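Local coordinates for protein serine hydrolase CCSP0084 (Cycloclasticus sp. P1, PDB 4I3F) that probably hydrolyses carbon-carbon bonds of meta-cleavage products, and perhaps esters, as a serine hydrolase of the alpha/beta hydrolase fold, at residues L292-L295 against F296-M300; A259-L262 against I263-P267; G164-F167 against Y168-P171. One frame throughout, in Å; residues are numbered along the deposited sequence.

Interaction 1 of 3, residues L292-L295 against F296-M300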
loop_
_atom_site.group_PDB
_atom_site.type_symbol
_atom_site.label_atom_id
_atom_site.label_comp_id
_atom_site.label_asym_id
_atom_site.label_seq_id
_atom_site.Cartn_x
_atom_site.Cartn_y
_atom_site.Cartn_z
ATOM N N LEU A 292 -5.490 -14.864 6.674
ATOM C CA LEU A 292 -4.386 -15.356 5.837
ATOM C C LEU A 292 -3.082 -14.645 6.173
ATOM O O LEU A 292 -2.030 -15.282 6.315
ATOM C CB LEU A 292 -4.712 -15.196 4.346
ATOM C CG LEU A 292 -3.694 -15.811 3.400
ATOM C CD1 LEU A 292 -3.741 -17.331 3.494
ATOM C CD2 LEU A 292 -3.971 -15.353 1.979
ATOM N N THR A 293 -3.167 -13.327 6.318
ATOM C CA THR A 293 -2.011 -12.492 6.639
ATOM C C THR A 293 -1.431 -12.840 8.003
ATOM O O THR A 293 -0.215 -13.051 8.131
ATOM C CB THR A 293 -2.398 -11.003 6.561
ATOM O OG1 THR A 293 -2.765 -10.695 5.207
ATOM C CG2 THR A 293 -1.240 -10.095 6.996
ATOM N N LYS A 294 -2.291 -12.906 9.018
ATOM C CA LYS A 294 -1.852 -13.238 10.364
ATOM C C LYS A 294 -1.217 -14.619 10.430
ATOM O O LYS A 294 -0.123 -14.787 10.978
ATOM C CB LYS A 294 -3.016 -13.162 11.355
ATOM C CG LYS A 294 -2.591 -13.479 12.783
ATOM C CD LYS A 294 -3.785 -13.752 13.696
ATOM C CE LYS A 294 -3.346 -14.088 15.116
ATOM N NZ LYS A 294 -2.917 -15.503 15.289
ATOM N N LEU A 295 -1.904 -15.612 9.867
ATOM C CA LEU A 295 -1.399 -16.977 9.908
ATOM C C LEU A 295 -0.088 -17.105 9.139
ATOM O O LEU A 295 0.756 -17.922 9.505
ATOM C CB LEU A 295 -2.447 -17.956 9.369
ATOM C CG LEU A 295 -3.744 -18.022 10.171
ATOM C CD1 LEU A 295 -4.818 -18.736 9.370
ATOM C CD2 LEU A 295 -3.535 -18.689 11.519
ATOM N N PHE A 296 0.089 -16.308 8.087
ATOM C CA PHE A 296 1.359 -16.320 7.369
ATOM C C PHE A 296 2.482 -15.816 8.285
ATOM O O PHE A 296 3.524 -16.459 8.415
ATOM C CB PHE A 296 1.278 -15.497 6.083
ATOM C CG PHE A 296 2.585 -15.415 5.338
ATOM C CD1 PHE A 296 3.113 -16.534 4.707
ATOM C CD2 PHE A 296 3.298 -14.229 5.292
ATOM C CE1 PHE A 296 4.324 -16.462 4.029
ATOM C CE2 PHE A 296 4.513 -14.151 4.623
ATOM C CZ PHE A 296 5.028 -15.262 3.993
ATOM N N PHE A 297 2.271 -14.674 8.932
ATOM C CA PHE A 297 3.279 -14.148 9.850
ATOM C C PHE A 297 3.474 -15.075 11.052
ATOM O O PHE A 297 4.571 -15.153 11.619
ATOM C CB PHE A 297 2.925 -12.720 10.304
ATOM C CG PHE A 297 3.071 -11.672 9.218
ATOM C CD1 PHE A 297 4.147 -11.694 8.337
ATOM C CD2 PHE A 297 2.127 -10.662 9.083
ATOM C CE1 PHE A 297 4.272 -10.722 7.338
ATOM C CE2 PHE A 297 2.247 -9.688 8.099
ATOM C CZ PHE A 297 3.328 -9.717 7.224
ATOM N N ASP A 298 2.416 -15.793 11.436
ATOM C CA ASP A 298 2.497 -16.733 12.548
ATOM C C ASP A 298 3.386 -17.926 12.213
ATOM O O ASP A 298 3.899 -18.584 13.110
ATOM C CB ASP A 298 1.106 -17.264 12.939
ATOM C CG ASP A 298 0.263 -16.250 13.709
ATOM O OD1 ASP A 298 0.769 -15.175 14.103
ATOM O OD2 ASP A 298 -0.930 -16.554 13.938
ATOM N N GLY A 299 3.542 -18.223 10.926
ATOM C CA GLY A 299 4.371 -19.347 10.508
ATOM C C GLY A 299 3.564 -20.559 10.081
ATOM O O GLY A 299 4.122 -21.638 9.887
ATOM N N MET A 300 2.251 -20.396 9.942
ATOM C CA MET A 300 1.410 -21.541 9.617
ATOM C C MET A 300 1.696 -22.111 8.235
ATOM O O MET A 300 1.423 -23.292 7.974
ATOM C CB MET A 300 -0.072 -21.182 9.714
ATOM C CG MET A 300 -0.548 -20.750 11.093
ATOM S SD MET A 300 -0.523 -22.070 12.325
ATOM C CE MET A 300 -0.772 -23.521 11.304
#
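Lys294 and Asp298 form an i to i+4 salt bridge on the last turn of helix 286-298, the final helix of the chain, which ends in a Schellman motif. Lys294 NZ lies 2.6 Å from Asp298 OD2 and uses the syn lone pair of that oxygen. The lysine chain runs out with CG anti to the backbone N (chi1 -179°) and stays extended until its final torsion, -81°, which bends the ammonium group over to the carboxylate. The other oxygen, OD1, is bound by Tyr74 OH, so the two bonds together fix the rotation of the carboxylate. In the backbone, Asp298 N donates to Lys294 O at 2.8 Å. The Schellman motif then closes the helix: Met300 N reaches back to Leu295 O at 2.9 Å, and Gly299 N bonds to Phe296 O at 3.1 Å. Gly299 adopts a positive phi of 104°, at which a CB would be jammed against the preceding carbonyl oxygen. The turn brings Met300 CG against Leu295 CD2 at 3.7 Å, an apolar contact. On the buried side Thr293 and Phe297 lie alongside each other, the methyl CG2 of Thr293 resting 3.7 Å from Phe297 CE2, while Thr293 OG1 is bonded to Phe289 O. Phe297 also stacks on His120, and both Phe296 and Phe297 pack on strand 142-148, which seats the helix on the central sheet.

Interaction 2 of 3, residues A259-L262 against I263-P267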
loop_
_atom_site.group_PDB
_atom_site.type_symbol
_atom_site.label_atom_id
_atom_site.label_comp_id
_atom_site.label_asym_id
_atom_site.label_seq_id
_atom_site.Cartn_x
_atom_site.Cartn_y
_atom_site.Cartn_z
ATOM N N ALA A 259 0.885 -10.517 -10.376
ATOM C CA ALA A 259 1.169 -11.403 -9.258
ATOM C C ALA A 259 1.898 -12.628 -9.773
ATOM O O ALA A 259 2.868 -13.095 -9.160
ATOM C CB ALA A 259 -0.116 -11.790 -8.527
ATOM N N TYR A 260 1.433 -13.157 -10.900
ATOM C CA TYR A 260 2.081 -14.311 -11.513
ATOM C C TYR A 260 3.524 -14.007 -11.914
ATOM O O TYR A 260 4.409 -14.865 -11.797
ATOM C CB TYR A 260 1.310 -14.740 -12.753
ATOM C CG TYR A 260 -0.102 -15.239 -12.507
ATOM C CD1 TYR A 260 -0.984 -15.394 -13.569
ATOM C CD2 TYR A 260 -0.548 -15.575 -11.235
ATOM C CE1 TYR A 260 -2.274 -15.856 -13.371
ATOM C CE2 TYR A 260 -1.850 -16.035 -11.038
ATOM C CZ TYR A 260 -2.693 -16.175 -12.101
ATOM O OH TYR A 260 -3.977 -16.655 -11.909
ATOM N N TYR A 261 3.752 -12.797 -12.419
ATOM C CA TYR A 261 5.081 -12.337 -12.818
ATOM C C TYR A 261 6.009 -12.327 -11.613
ATOM O O TYR A 261 7.150 -12.814 -11.688
ATOM C CB TYR A 261 4.961 -10.913 -13.363
ATOM C CG TYR A 261 6.232 -10.311 -13.921
ATOM C CD1 TYR A 261 6.519 -10.382 -15.274
ATOM C CD2 TYR A 261 7.133 -9.650 -13.094
ATOM C CE1 TYR A 261 7.679 -9.818 -15.791
ATOM C CE2 TYR A 261 8.294 -9.094 -13.601
ATOM C CZ TYR A 261 8.560 -9.175 -14.943
ATOM O OH TYR A 261 9.716 -8.607 -15.445
ATOM N N LEU A 262 5.525 -11.754 -10.512
ATOM C CA LEU A 262 6.339 -11.624 -9.314
ATOM C C LEU A 262 6.682 -12.989 -8.722
ATOM O O LEU A 262 7.853 -13.262 -8.425
ATOM C CB LEU A 262 5.678 -10.703 -8.285
ATOM C CG LEU A 262 5.607 -9.236 -8.726
ATOM C CD1 LEU A 262 4.698 -8.417 -7.827
ATOM C CD2 LEU A 262 6.998 -8.606 -8.768
ATOM N N ILE A 263 5.699 -13.873 -8.592
ATOM C CA ILE A 263 6.025 -15.175 -7.998
ATOM C C ILE A 263 6.904 -16.045 -8.907
ATOM O O ILE A 263 7.584 -16.954 -8.425
ATOM C CB ILE A 263 4.783 -15.931 -7.418
ATOM C CG1 ILE A 263 3.841 -16.428 -8.512
ATOM C CG2 ILE A 263 4.033 -15.065 -6.414
ATOM C CD1 ILE A 263 3.974 -17.904 -8.769
ATOM N N ASP A 264 6.944 -15.740 -10.205
ATOM C CA ASP A 264 7.830 -16.464 -11.115
ATOM C C ASP A 264 9.286 -16.061 -10.892
ATOM O O ASP A 264 10.202 -16.770 -11.311
ATOM C CB ASP A 264 7.457 -16.195 -12.579
ATOM C CG ASP A 264 8.110 -17.175 -13.543
ATOM O OD1 ASP A 264 8.006 -18.400 -13.326
ATOM O OD2 ASP A 264 8.733 -16.720 -14.526
ATOM N N ARG A 265 9.497 -14.927 -10.228
ATOM C CA ARG A 265 10.838 -14.342 -10.129
ATOM C C ARG A 265 11.397 -14.213 -8.715
ATOM O O ARG A 265 12.611 -14.158 -8.535
ATOM C CB ARG A 265 10.858 -12.974 -10.806
ATOM C CG ARG A 265 10.865 -13.080 -12.302
ATOM C CD ARG A 265 10.451 -11.784 -12.954
ATOM N NE ARG A 265 10.510 -11.902 -14.407
ATOM C CZ ARG A 265 9.541 -12.422 -15.150
ATOM N NH1 ARG A 265 8.428 -12.865 -14.577
ATOM N NH2 ARG A 265 9.682 -12.485 -16.469
ATOM N N ILE A 266 10.514 -14.142 -7.726
ATOM C CA ILE A 266 10.927 -14.022 -6.328
ATOM C C ILE A 266 10.988 -15.423 -5.709
ATOM O O ILE A 266 9.983 -16.119 -5.652
ATOM C CB ILE A 266 9.946 -13.105 -5.565
ATOM C CG1 ILE A 266 9.942 -11.716 -6.213
ATOM C CG2 ILE A 266 10.304 -13.012 -4.076
ATOM C CD1 ILE A 266 8.901 -10.752 -5.632
ATOM N N PRO A 267 12.174 -15.845 -5.246
ATOM C CA PRO A 267 12.355 -17.260 -4.895
ATOM C C PRO A 267 11.431 -17.787 -3.798
ATOM O O PRO A 267 10.886 -18.882 -3.962
ATOM C CB PRO A 267 13.826 -17.337 -4.447
ATOM C CG PRO A 267 14.266 -15.939 -4.242
ATOM C CD PRO A 267 13.437 -15.095 -5.165
#
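Successive backbone bonds carry helix 257-265 through this stretch, from Ile263 N to Ala259 O at 3.0 Å, until Leu262 O takes two donors at once, Arg265 N from above its carbonyl plane and Ile266 N almost straight in line with the C=O at 2.9 Å. Among the side chains, Tyr261 and Arg265, one turn apart, dominate. The guanidinium lies flat on one face of the phenol ring, the two planes only 6° apart and their centres separated by 3.5 Å, a parallel stack that is also a cation-pi contact. NH1 sits over the ring beside Tyr261 CD1, NE lies nearer CZ and OH, and the methylene Arg265 CD adds a CH-pi contact 4.0 Å from the centroid of the Tyr261 ring. Two further bonds fix the rotation of the flat cation. Arg265 NH1 donates to Tyr261 O at 3.2 Å, with that oxygen in the guanidinium plane, and NE pairs with Asp233 of helix 233-237. The ring can lie beneath the cation because Tyr261 CG is anti to its backbone N (chi1 -176°), while the arginine chain stays extended from CG to NE. Asp264 OD2 adds a long charge pairing to NH1, well out of the guanidinium plane. On the buried side, Leu262 CB and Ile266 CD1 make a loose apolar contact at 4.2 Å, and Leu236 packs on both residues. Ala259 and Ile263 face Val245 and Leu271 of the sheet. Helix 257-265 is the crossover helix between strands 243-248 and 269-274, the last beta-alpha-beta unit of this alpha/beta hydrolase sheet.

Interaction 3 of 3, residues G164-F167 against Y168-P171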
loop_
_atom_site.group_PDB
_atom_site.type_symbol
_atom_site.label_atom_id
_atom_site.label_comp_id
_atom_site.label_asym_id
_atom_site.label_seq_id
_atom_site.Cartn_x
_atom_site.Cartn_y
_atom_site.Cartn_z
ATOM N N GLY A 164 -7.365 6.507 -11.666
ATOM C CA GLY A 164 -6.890 6.785 -10.318
ATOM C C GLY A 164 -5.727 7.766 -10.272
ATOM O O GLY A 164 -5.815 8.830 -9.650
ATOM N N TRP A 165 -4.631 7.415 -10.938
ATOM C CA TRP A 165 -3.419 8.233 -10.885
ATOM C C TRP A 165 -3.570 9.561 -11.626
ATOM O O TRP A 165 -2.839 10.520 -11.350
ATOM C CB TRP A 165 -2.215 7.448 -11.418
ATOM C CG TRP A 165 -1.674 6.426 -10.454
ATOM C CD1 TRP A 165 -2.140 6.137 -9.202
ATOM C CD2 TRP A 165 -0.535 5.568 -10.663
ATOM N NE1 TRP A 165 -1.362 5.147 -8.621
ATOM C CE2 TRP A 165 -0.372 4.788 -9.500
ATOM C CE3 TRP A 165 0.362 5.390 -11.724
ATOM C CZ2 TRP A 165 0.646 3.837 -9.370
ATOM C CZ3 TRP A 165 1.378 4.441 -11.589
ATOM C CH2 TRP A 165 1.508 3.682 -10.424
ATOM N N GLU A 166 -4.526 9.630 -12.552
ATOM C CA GLU A 166 -4.750 10.859 -13.306
ATOM C C GLU A 166 -6.100 11.487 -12.957
ATOM O O GLU A 166 -6.636 12.265 -13.728
ATOM C CB GLU A 166 -4.634 10.586 -14.815
ATOM C CG GLU A 166 -3.328 9.876 -15.202
ATOM C CD GLU A 166 -3.162 9.688 -16.702
ATOM O OE1 GLU A 166 -3.894 10.340 -17.476
ATOM O OE2 GLU A 166 -2.296 8.880 -17.105
ATOM N N PHE A 167 -6.633 11.133 -11.788
ATOM C CA PHE A 167 -7.880 11.698 -11.268
ATOM C C PHE A 167 -7.948 13.223 -11.338
ATOM O O PHE A 167 -8.959 13.790 -11.746
ATOM C CB PHE A 167 -8.082 11.237 -9.810
ATOM C CG PHE A 167 -9.211 11.942 -9.089
ATOM C CD1 PHE A 167 -10.529 11.519 -9.244
ATOM C CD2 PHE A 167 -8.949 13.008 -8.237
ATOM C CE1 PHE A 167 -11.565 12.165 -8.581
ATOM C CE2 PHE A 167 -9.976 13.657 -7.570
ATOM C CZ PHE A 167 -11.285 13.237 -7.736
ATOM N N TYR A 168 -6.876 13.900 -10.942
ATOM C CA TYR A 168 -6.943 15.357 -10.839
ATOM C C TYR A 168 -6.942 16.112 -12.173
ATOM O O TYR A 168 -7.021 17.341 -12.188
ATOM C CB TYR A 168 -5.853 15.892 -9.916
ATOM C CG TYR A 168 -6.048 15.535 -8.457
ATOM C CD1 TYR A 168 -7.012 16.172 -7.682
ATOM C CD2 TYR A 168 -5.253 14.577 -7.850
ATOM C CE1 TYR A 168 -7.183 15.850 -6.345
ATOM C CE2 TYR A 168 -5.415 14.253 -6.518
ATOM C CZ TYR A 168 -6.375 14.897 -5.768
ATOM O OH TYR A 168 -6.525 14.570 -4.437
ATOM N N LYS A 169 -6.868 15.389 -13.287
ATOM C CA LYS A 169 -7.105 16.002 -14.591
ATOM C C LYS A 169 -8.568 16.426 -14.713
ATOM O O LYS A 169 -8.894 17.400 -15.399
ATOM C CB LYS A 169 -6.763 15.029 -15.720
ATOM C CG LYS A 169 -5.277 14.785 -15.920
ATOM C CD LYS A 169 -5.038 13.859 -17.108
ATOM C CE LYS A 169 -3.551 13.653 -17.368
ATOM N NZ LYS A 169 -2.850 13.137 -16.158
ATOM N N ASP A 170 -9.445 15.673 -14.053
ATOM C CA ASP A 170 -10.885 15.923 -14.085
ATOM C C ASP A 170 -11.525 15.498 -12.769
ATOM O O ASP A 170 -12.287 14.533 -12.744
ATOM C CB ASP A 170 -11.530 15.104 -15.203
ATOM C CG ASP A 170 -11.495 15.806 -16.537
ATOM O OD1 ASP A 170 -12.450 16.560 -16.829
ATOM O OD2 ASP A 170 -10.517 15.618 -17.291
ATOM N N PRO A 171 -11.224 16.213 -11.672
ATOM C CA PRO A 171 -11.723 15.787 -10.358
ATOM C C PRO A 171 -13.194 16.140 -10.118
ATOM O O PRO A 171 -13.656 17.213 -10.526
ATOM C CB PRO A 171 -10.830 16.570 -9.390
ATOM C CG PRO A 171 -10.527 17.851 -10.131
ATOM C CD PRO A 171 -10.425 17.454 -11.589
HETATM O O HOH W 1 -4.071 13.120 -10.813
#
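Tyr168 receives the edge of Phe167 on the face of its ring, a T-shaped pair with centroids 5.0 Å apart and planes at 79°, in the short 3-10 turn that follows helix 159-165. Phe167 CD2 stands over the centre of the tyrosine ring, and a water joins Tyr168 N to Trp165 O across the end of the helix. With an alanine at Tyr168, the Phe167 edge would probably be left without its aromatic partner and Val205 O without the hydroxyl that bonds to it. Lys169 N donates to Glu166 O at 3.2 Å, and its side chain runs beside that of Glu166; the last torsion, 56°, turns Lys169 NZ in toward Glu166 OE1, a salt bridge whose hydrogen bond, at 3.3 Å, is weak, while Glu166 OE2 is held by Thr222 OG1. Asp170 N bonds to Phe167 O at 3.0 Å and continues the turn. Pro171 then lays CA over one face of the Phe167 ring, 4.0 Å from the centroid, and CB against CE2. Phe167 also packs against Ala175, Leu176 and Leu179 of helix 173-182, with Tyr168 lying on helix 208-217 and Pro171 touching Met206 of helix 194-206.

Overall arrangement
The three contacts follow one another along the chain without touching. Interactions 1 and 2 belong to helices that pack on opposite faces of the central sheet, as their contacts with alternate residues of strand 243-248 indicate; their centres are about 20 Å apart and their nearest atoms about 10 Å. Interaction 3 lies beyond the sheet among helices inserted between strands 142-148 and 243-248, consistent with the lid of this family, with its centre about 37 Å from that of interaction 1, on opposite sides of the chain's centre, and about 30 Å from that of interaction 2. The probable nucleophile elbow, around Ser125, follows strand 119-124 in the same sheet. The sodium ion is bound separately, by His138 and Glu140.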